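Lasso peptide isopeptidase AtxE2 (Asticcacaulis excentricus, PDB 5TXE) hydrolyses the isopeptide bond of the lasso peptides Astexin-2 and Astexin-3, converting the threaded molecules into linear peptides. Local coordinates at residues G323-E328 against E414-L419; E403-R408 against E504-D509. The protein carries 1 engineered substitution. One frame throughout, in Å; residues are numbered along the deposited sequence.

How the contacts relate
Contacts 1 and 2 share one edge of the mixed alpha/beta-hydrolase sheet, their centres about 10 Å apart. Strand 401-408, an outermost strand of the sheet, and strand 414-421, its antiparallel neighbour, are joined by backbone bonds such as L405 N to S417 O (2.8 Å) and V415 N to L407 O (2.8 Å). Contact 1 places the turn 323-328 of an antiparallel four-stranded sheet against the second strand, and contact 2 packs helix 494-512 on the first. W324 also reaches the edge strand, its CD1 3.6 Å from T406 CG2. The side chains of F416 and L506 each lie about 10 Å from that of Y438, which stabilises the alkoxide intermediate.

Contact 1: G323-E328 against E414-L419; sequences GWASNE and EVFSDL
The indole of W324 carries the side chain of E414 on one face and meets V415 O at its edge, near the ring plane. CG of E414 sits 3.7 Å from the centroid of the six-membered ring of W324, 8° off the normal, a CH-pi contact. The E414 carboxylate continues the overlap, its plane 4° from that of the ring. The phenyl of F416 takes CB of N327 over one face, 3.6 Å from its centroid, while A325 CB and A325 O lie at the edge.

With chi1 of W324 at -174°, CG is anti to the backbone N, and the indole lies back against the E414 side chain with its NE1 edge near V415 O, to which NE1 makes a weak bond (3.1 Å); NE1 also bonds to L407 O. A nearly straight bond runs from A325 N to the anti lone pair of E414 OE1 (2.9 Å).

The turn links two adjacent strands of an antiparallel sheet, and N327 and E328 both face E322 in a classic beta bulge. Within the turn, W324 O accepts from both N327 N and N327 ND2 (each 2.9 Å from W324 O), which fixes the amide while its OD1 accepts from R404. Replacing the indole by an alanine here would probably strip E414 CB and CG of their aromatic cover and leave L407 O, and more weakly V415 O, without this N-H donor. The F416 ring also stacks with H468.

Contact 2: E403-R408 against E504-D509; sequences ERLTLR and EDLIDD
L407 and L506 meet through single methyl groups: CD2 of L407 stands 3.5 Å from CD2 of L506, the closest approach between strand 403-408 and helix 504-509. Their side chains cross at a slant, and CG of each leucine is 4.1 Å from CD2 of the other, so the two branches meet methyl to methyl near their ends instead of lying alongside. The L407 torsions account for this: chi1 of 62° sets CG between the backbone N and the carbonyl carbon, and the second torsion then turns CD2 to the helix. On the other side, L506 has CG beside its backbone N, and its end comes nearer the strand than its first bond would suggest.

Around this point the fit slackens. L405 CD1 reaches the same L506 CD2 at 4.2 Å, making that methyl common to both strand leucines. L407 CD2 is also 4.2 Å from D505 O, while D509 CB is 4.4 Å away from that L407 methyl. The axes of the two segments come no nearer than 9.8 Å and run at 120°, so the helix meets the strand over a short length, with 238 Å² buried in total. L465 touches both L405 and L506, extending the apolar layer beneath the helix of this alpha/beta-hydrolase sheet. On the strand's other face T406 and R408 point away from the helix and are exposed; at the rim D505 and D509 are partly exposed, D505 in a salt bridge with R410.

Between the two segments the attraction is thus dispersive, from leucine methyls, with no polar bond joining them; D505 pairs with R410 and E403 with R513, which probably offsets some of the negative charge near D509.

Contact 1: G323-E328 against E414-L419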
# COMPACT_ATOMS: atom_id res chain seq x y z
N GLY A 323 -2.50 0.05 -21.86
CA GLY A 323 -1.18 0.09 -22.43
C GLY A 323 -0.42 -1.19 -22.11
O GLY A 323 -0.95 -2.10 -21.47
N TRP A 324 0.85 -1.25 -22.51
CA TRP A 324 1.68 -2.43 -22.25
C TRP A 324 1.70 -2.77 -20.72
O TRP A 324 1.98 -1.90 -19.88
CB TRP A 324 3.09 -2.15 -22.71
CG TRP A 324 4.03 -3.31 -22.62
CD1 TRP A 324 4.88 -3.60 -21.62
CD2 TRP A 324 4.26 -4.29 -23.64
NE1 TRP A 324 5.63 -4.70 -21.93
CE2 TRP A 324 5.26 -5.16 -23.16
CE3 TRP A 324 3.72 -4.52 -24.92
CZ2 TRP A 324 5.73 -6.24 -23.90
CZ3 TRP A 324 4.19 -5.59 -25.66
CH2 TRP A 324 5.18 -6.45 -25.14
N ALA A 325 1.37 -4.01 -20.38
CA ALA A 325 1.37 -4.44 -19.00
C ALA A 325 0.53 -3.52 -18.14
O ALA A 325 0.83 -3.33 -16.98
CB ALA A 325 2.81 -4.48 -18.45
N SER A 326 -0.50 -2.92 -18.72
CA SER A 326 -1.39 -2.01 -17.99
C SER A 326 -0.67 -0.84 -17.34
O SER A 326 -1.13 -0.35 -16.33
CB SER A 326 -2.18 -2.76 -16.90
OG SER A 326 -3.07 -3.66 -17.52
N ASN A 327 0.43 -0.40 -17.91
CA ASN A 327 1.23 0.63 -17.22
C ASN A 327 0.60 2.05 -17.11
O ASN A 327 1.01 2.85 -16.25
CB ASN A 327 2.61 0.70 -17.82
CG ASN A 327 2.67 1.54 -19.07
OD1 ASN A 327 3.05 2.70 -19.03
ND2 ASN A 327 2.30 0.96 -20.18
N GLU A 328 -0.41 2.35 -17.92
CA GLU A 328 -1.01 3.68 -17.91
C GLU A 328 -2.40 3.71 -17.38
O GLU A 328 -3.04 2.69 -17.27
CB GLU A 328 -1.04 4.24 -19.31
CG GLU A 328 0.34 4.56 -19.85
CD GLU A 328 0.26 5.35 -21.13
OE1 GLU A 328 -0.58 6.28 -21.20
OE2 GLU A 328 1.00 5.03 -22.08
N GLU A 414 3.68 -9.56 -20.51
CA GLU A 414 4.11 -8.18 -20.62
C GLU A 414 4.55 -7.65 -19.26
O GLU A 414 3.87 -7.84 -18.28
CB GLU A 414 2.97 -7.29 -21.15
CG GLU A 414 2.49 -7.69 -22.55
CD GLU A 414 1.31 -6.89 -23.09
OE1 GLU A 414 0.85 -5.91 -22.46
OE2 GLU A 414 0.91 -7.21 -24.20
N VAL A 415 5.69 -6.99 -19.23
CA VAL A 415 6.26 -6.47 -18.01
C VAL A 415 6.59 -4.99 -18.19
O VAL A 415 7.11 -4.61 -19.24
CB VAL A 415 7.56 -7.19 -17.74
CG1 VAL A 415 8.26 -6.57 -16.52
CG2 VAL A 415 7.29 -8.66 -17.52
N PHE A 416 6.30 -4.16 -17.19
CA PHE A 416 6.99 -2.88 -17.14
C PHE A 416 7.76 -2.73 -15.83
O PHE A 416 7.50 -3.47 -14.85
CB PHE A 416 6.03 -1.72 -17.40
CG PHE A 416 5.24 -1.26 -16.18
CD1 PHE A 416 4.01 -1.82 -15.87
CD2 PHE A 416 5.72 -0.22 -15.39
CE1 PHE A 416 3.26 -1.36 -14.79
CE2 PHE A 416 5.00 0.23 -14.29
CZ PHE A 416 3.76 -0.33 -13.99
N SER A 417 8.73 -1.82 -15.84
CA SER A 417 9.41 -1.38 -14.64
C SER A 417 10.07 -0.06 -14.93
O SER A 417 10.10 0.34 -16.07
CB SER A 417 10.46 -2.41 -14.25
OG SER A 417 9.82 -3.57 -13.76
N ASP A 418 10.56 0.63 -13.90
CA ASP A 418 11.21 1.92 -14.07
C ASP A 418 12.69 1.84 -13.75
O ASP A 418 13.06 1.23 -12.78
CB ASP A 418 10.51 3.00 -13.25
CG ASP A 418 9.10 3.38 -13.83
OD1 ASP A 418 9.03 3.75 -15.05
OD2 ASP A 418 8.08 3.30 -13.09
N LEU A 419 13.52 2.39 -14.64
CA LEU A 419 14.93 2.50 -14.45
C LEU A 419 15.20 3.91 -13.98
O LEU A 419 14.74 4.87 -14.57
CB LEU A 419 15.64 2.19 -15.74
CG LEU A 419 17.14 2.47 -15.72
CD1 LEU A 419 17.84 1.54 -14.74
CD2 LEU A 419 17.78 2.33 -17.11

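Contact 2: E403-R408 against E504-D509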
# COMPACT_ATOMS: atom_id res chain seq x y z
N GLU A 403 13.35 6.31 -16.74
CA GLU A 403 12.96 5.81 -18.02
C GLU A 403 12.14 4.54 -17.81
O GLU A 403 12.57 3.63 -17.13
CB GLU A 403 14.24 5.54 -18.80
CG GLU A 403 14.14 4.37 -19.74
CD GLU A 403 15.45 4.06 -20.49
OE1 GLU A 403 16.55 4.65 -20.17
OE2 GLU A 403 15.34 3.17 -21.39
N ARG A 404 10.95 4.46 -18.39
CA ARG A 404 10.14 3.26 -18.26
C ARG A 404 10.58 2.16 -19.20
O ARG A 404 10.67 2.41 -20.38
CB ARG A 404 8.71 3.56 -18.55
CG ARG A 404 7.81 2.35 -18.33
CD ARG A 404 6.44 2.78 -17.86
NE ARG A 404 6.43 3.24 -16.47
CZ ARG A 404 5.34 3.53 -15.78
NH1 ARG A 404 4.12 3.40 -16.32
NH2 ARG A 404 5.45 3.92 -14.53
N LEU A 405 10.85 0.97 -18.65
CA LEU A 405 11.32 -0.20 -19.37
C LEU A 405 10.13 -1.09 -19.66
O LEU A 405 9.22 -1.21 -18.81
CB LEU A 405 12.30 -1.06 -18.54
CG LEU A 405 13.57 -0.44 -18.00
CD1 LEU A 405 14.23 -1.40 -17.02
CD2 LEU A 405 14.51 -0.10 -19.12
N THR A 406 10.20 -1.78 -20.80
CA THR A 406 9.20 -2.73 -21.18
C THR A 406 9.81 -3.92 -21.85
O THR A 406 10.76 -3.82 -22.63
CB THR A 406 8.19 -2.12 -22.16
OG1 THR A 406 8.89 -1.63 -23.28
CG2 THR A 406 7.36 -0.97 -21.53
N LEU A 407 9.26 -5.07 -21.52
CA LEU A 407 9.67 -6.26 -22.17
C LEU A 407 8.59 -7.34 -21.99
O LEU A 407 7.61 -7.15 -21.25
CB LEU A 407 11.04 -6.73 -21.69
CG LEU A 407 11.26 -7.12 -20.22
CD1 LEU A 407 10.72 -8.50 -19.86
CD2 LEU A 407 12.78 -7.09 -19.97
N ARG A 408 8.76 -8.42 -22.74
CA ARG A 408 7.89 -9.54 -22.60
C ARG A 408 8.81 -10.53 -22.00
O ARG A 408 9.95 -10.62 -22.43
CB ARG A 408 7.37 -10.03 -23.94
CG ARG A 408 6.24 -11.04 -23.78
CD ARG A 408 5.66 -11.48 -25.12
NE ARG A 408 4.90 -10.46 -25.84
CZ ARG A 408 3.64 -10.13 -25.58
NH1 ARG A 408 2.97 -10.67 -24.56
NH2 ARG A 408 3.03 -9.20 -26.31
N GLU A 504 15.63 -11.59 -13.70
CA GLU A 504 16.78 -11.99 -14.48
C GLU A 504 16.68 -11.44 -15.94
O GLU A 504 17.67 -10.94 -16.45
CB GLU A 504 16.96 -13.49 -14.45
CG GLU A 504 17.39 -14.02 -13.07
CD GLU A 504 17.40 -15.55 -12.97
OE1 GLU A 504 16.93 -16.24 -13.92
OE2 GLU A 504 17.89 -16.09 -11.94
N ASP A 505 15.50 -11.41 -16.53
CA ASP A 505 15.31 -10.78 -17.86
C ASP A 505 15.63 -9.30 -17.81
O ASP A 505 16.35 -8.79 -18.66
CB ASP A 505 13.88 -10.97 -18.37
CG ASP A 505 13.52 -12.45 -18.59
OD1 ASP A 505 14.44 -13.24 -18.82
OD2 ASP A 505 12.32 -12.83 -18.53
N LEU A 506 15.14 -8.60 -16.79
CA LEU A 506 15.41 -7.18 -16.70
C LEU A 506 16.89 -6.90 -16.50
O LEU A 506 17.43 -5.94 -17.05
CB LEU A 506 14.61 -6.50 -15.60
CG LEU A 506 13.13 -6.50 -15.88
CD1 LEU A 506 12.30 -6.29 -14.60
CD2 LEU A 506 12.85 -5.39 -16.90
N ILE A 507 17.51 -7.71 -15.67
CA ILE A 507 18.92 -7.50 -15.40
C ILE A 507 19.68 -7.74 -16.70
O ILE A 507 20.57 -6.96 -17.04
CB ILE A 507 19.41 -8.47 -14.29
CG1 ILE A 507 18.80 -8.08 -12.93
CG2 ILE A 507 20.91 -8.46 -14.17
CD1 ILE A 507 19.06 -9.12 -11.87
N ASP A 508 19.38 -8.84 -17.38
CA ASP A 508 20.05 -9.15 -18.65
C ASP A 508 19.87 -8.03 -19.66
O ASP A 508 20.80 -7.69 -20.35
CB ASP A 508 19.54 -10.45 -19.27
CG ASP A 508 19.99 -11.69 -18.50
OD1 ASP A 508 20.94 -11.60 -17.69
OD2 ASP A 508 19.38 -12.77 -18.69
N ASP A 509 18.69 -7.45 -19.72
CA ASP A 509 18.48 -6.32 -20.61
C ASP A 509 19.42 -5.18 -20.28
O ASP A 509 20.05 -4.60 -21.16
CB ASP A 509 17.01 -5.85 -20.49
CG ASP A 509 16.66 -4.67 -21.44
OD1 ASP A 509 16.44 -4.91 -22.63
OD2 ASP A 509 16.55 -3.51 -20.99